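Long-range contact in putative NADPH-dependent oxidoreductase (Desulfitobacterium hafniense DCB-2, PDB 3DB2), which is a putative NADPH-dependent oxidoreductase that probably uses a Rossmann-fold domain to bind its nicotinamide cofactor: residues V6-I11 with V67-I72. Numbering follows the deposited sequence.
Sequences VGVAAI and VEMVII
Val8 to Ile11 pair in parallel with Met69 to Ile72, the axes of strands 6-11 and 69-72 approaching to 4.6 Å with a 28° twist. The ladder alternates between strands: Ala9 N donates to Met69 O (3.0 Å), Ile71 N to Ala9 O (2.8 Å), and Ile11 N to Ile71 O. Where strand 69-72 begins, Gly7 O accepts twice, from Met69 N nearly in line with its C=O bond and from Glu68 N at 2.7 Å, tilted from the carbonyl plane. Glu68 closes this end with its side chain: CG lies beside its own backbone N (chi1 -50°) and the chain then extends, bringing OE2 to Gly7 N (3.2 Å). That N-H points almost straight at the oxygen but meets it on the anti side, 34° out of the carboxylate plane. The same OE2 forms a salt bridge with Arg315 of helix 302-316. An alanine here would probably leave the Arg315 guanidinium without its charged mate and Gly7 N without this acceptor.

On the face carrying Val8, Met69 and Ile71, the selenomethionine bends at its last torsion, bringing its CE against CG1 of Val8 (3.7 Å) and also against Val6 CG1. Ile71 CD1 reaches the CB of Val8, and helix 302-316 covers Met69 and Ile71. On the other face, Ala9 CB sits against both methyls of Val67, while Ile11 CD1 meets Val70 CG1 at 3.6 Å, with Cys86 of helix 79-88 touching both.

These are neighbouring central strands of the parallel Rossmann sheet, and strand 6-11 leads into a probable GxGxxA dinucleotide-binding turn. The apolar faces and the regular rungs from Ala9 onward suit a buried core, whereas the one carboxylate, at the N-terminal end of the pair, links Gly7 near the start of strand 6-11 to helix 302-316.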
loop_
_atom_site.group_PDB
_atom_site.type_symbol
_atom_site.label_atom_id
_atom_site.label_comp_id
_atom_site.label_asym_id
_atom_site.label_seq_id
_atom_site.Cartn_x
_atom_site.Cartn_y
_atom_site.Cartn_z
ATOM N N VAL C 6 6.934 -37.667 -18.962
ATOM C CA VAL C 6 7.025 -38.094 -17.563
ATOM C C VAL C 6 5.629 -38.545 -17.165
ATOM O O VAL C 6 4.688 -37.803 -17.456
ATOM C CB VAL C 6 7.520 -36.996 -16.605
ATOM C CG1 VAL C 6 7.223 -37.349 -15.148
ATOM C CG2 VAL C 6 9.012 -36.739 -16.740
ATOM N N GLY C 7 5.523 -39.694 -16.518
ATOM C CA GLY C 7 4.258 -40.223 -16.052
ATOM C C GLY C 7 3.798 -39.610 -14.744
ATOM O O GLY C 7 4.508 -39.640 -13.739
ATOM N N VAL C 8 2.582 -39.067 -14.732
ATOM C CA VAL C 8 2.113 -38.346 -13.548
ATOM C C VAL C 8 0.811 -38.925 -13.040
ATOM O O VAL C 8 0.049 -39.525 -13.815
ATOM C CB VAL C 8 1.985 -36.834 -13.840
ATOM C CG1 VAL C 8 3.341 -36.319 -14.332
ATOM C CG2 VAL C 8 0.913 -36.505 -14.852
ATOM N N ALA C 9 0.575 -38.777 -11.751
ATOM C CA ALA C 9 -0.678 -39.179 -11.108
ATOM C C ALA C 9 -1.247 -37.973 -10.355
ATOM O O ALA C 9 -0.461 -37.296 -9.693
ATOM C CB ALA C 9 -0.573 -40.305 -10.106
ATOM N N ALA C 10 -2.550 -37.793 -10.456
ATOM C CA ALA C 10 -3.293 -36.741 -9.796
ATOM C C ALA C 10 -3.820 -37.294 -8.471
ATOM O O ALA C 10 -4.532 -38.280 -8.436
ATOM C CB ALA C 10 -4.437 -36.155 -10.623
ATOM N N ILE C 11 -3.434 -36.660 -7.382
ATOM C CA ILE C 11 -3.947 -36.978 -6.061
ATOM C C ILE C 11 -4.717 -35.807 -5.472
ATOM O O ILE C 11 -4.173 -34.724 -5.246
ATOM C CB ILE C 11 -2.793 -37.445 -5.157
ATOM C CG1 ILE C 11 -2.210 -38.773 -5.648
ATOM C CG2 ILE C 11 -3.251 -37.540 -3.722
ATOM C CD1 ILE C 11 -0.808 -39.047 -5.169
ATOM N N VAL C 67 4.227 -44.285 -12.902
ATOM C CA VAL C 67 3.979 -43.016 -12.190
ATOM C C VAL C 67 5.320 -42.513 -11.646
ATOM O O VAL C 67 5.841 -43.121 -10.718
ATOM C CB VAL C 67 2.939 -43.151 -11.078
ATOM C CG1 VAL C 67 2.971 -41.951 -10.136
ATOM C CG2 VAL C 67 1.569 -43.274 -11.717
ATOM N N GLU C 68 5.837 -41.449 -12.260
ATOM C CA GLU C 68 7.128 -40.905 -11.860
ATOM C C GLU C 68 6.957 -39.710 -10.905
ATOM O O GLU C 68 7.837 -39.469 -10.072
ATOM C CB GLU C 68 7.963 -40.494 -13.074
ATOM C CG GLU C 68 8.061 -41.571 -14.147
ATOM C CD GLU C 68 8.943 -41.146 -15.301
ATOM O OE1 GLU C 68 10.155 -40.961 -15.052
ATOM O OE2 GLU C 68 8.430 -41.015 -16.432
HETATM N N MSE C 69 5.862 -38.994 -11.084
HETATM C CA MSE C 69 5.611 -37.764 -10.339
HETATM C C MSE C 69 4.140 -37.750 -9.904
HETATM O O MSE C 69 3.248 -38.129 -10.675
HETATM C CB MSE C 69 5.776 -36.534 -11.247
HETATM C CG MSE C 69 5.544 -35.207 -10.517
HETATM SE SE MSE C 69 5.060 -33.734 -11.713
HETATM C CE MSE C 69 6.149 -34.178 -13.231
ATOM N N VAL C 70 3.890 -37.280 -8.695
ATOM C CA VAL C 70 2.517 -37.041 -8.252
ATOM C C VAL C 70 2.230 -35.534 -8.216
ATOM O O VAL C 70 3.086 -34.707 -7.929
ATOM C CB VAL C 70 2.223 -37.645 -6.876
ATOM C CG1 VAL C 70 2.340 -39.172 -6.913
ATOM C CG2 VAL C 70 3.171 -37.100 -5.813
ATOM N N ILE C 71 0.969 -35.221 -8.494
ATOM C CA ILE C 71 0.456 -33.843 -8.516
ATOM C C ILE C 71 -0.596 -33.745 -7.425
ATOM O O ILE C 71 -1.732 -34.218 -7.578
ATOM C CB ILE C 71 -0.053 -33.532 -9.922
ATOM C CG1 ILE C 71 1.091 -33.597 -10.966
ATOM C CG2 ILE C 71 -0.779 -32.188 -9.974
ATOM C CD1 ILE C 71 0.634 -33.545 -12.388
ATOM N N ILE C 72 -0.221 -33.184 -6.282
ATOM C CA ILE C 72 -0.964 -33.207 -5.041
ATOM C C ILE C 72 -1.777 -31.935 -4.861
ATOM O O ILE C 72 -1.220 -30.854 -4.653
ATOM C CB ILE C 72 -0.022 -33.408 -3.829
ATOM C CG1 ILE C 72 0.759 -34.717 -3.970
ATOM C CG2 ILE C 72 -0.725 -33.331 -2.482
ATOM C CD1 ILE C 72 1.880 -34.887 -2.969
#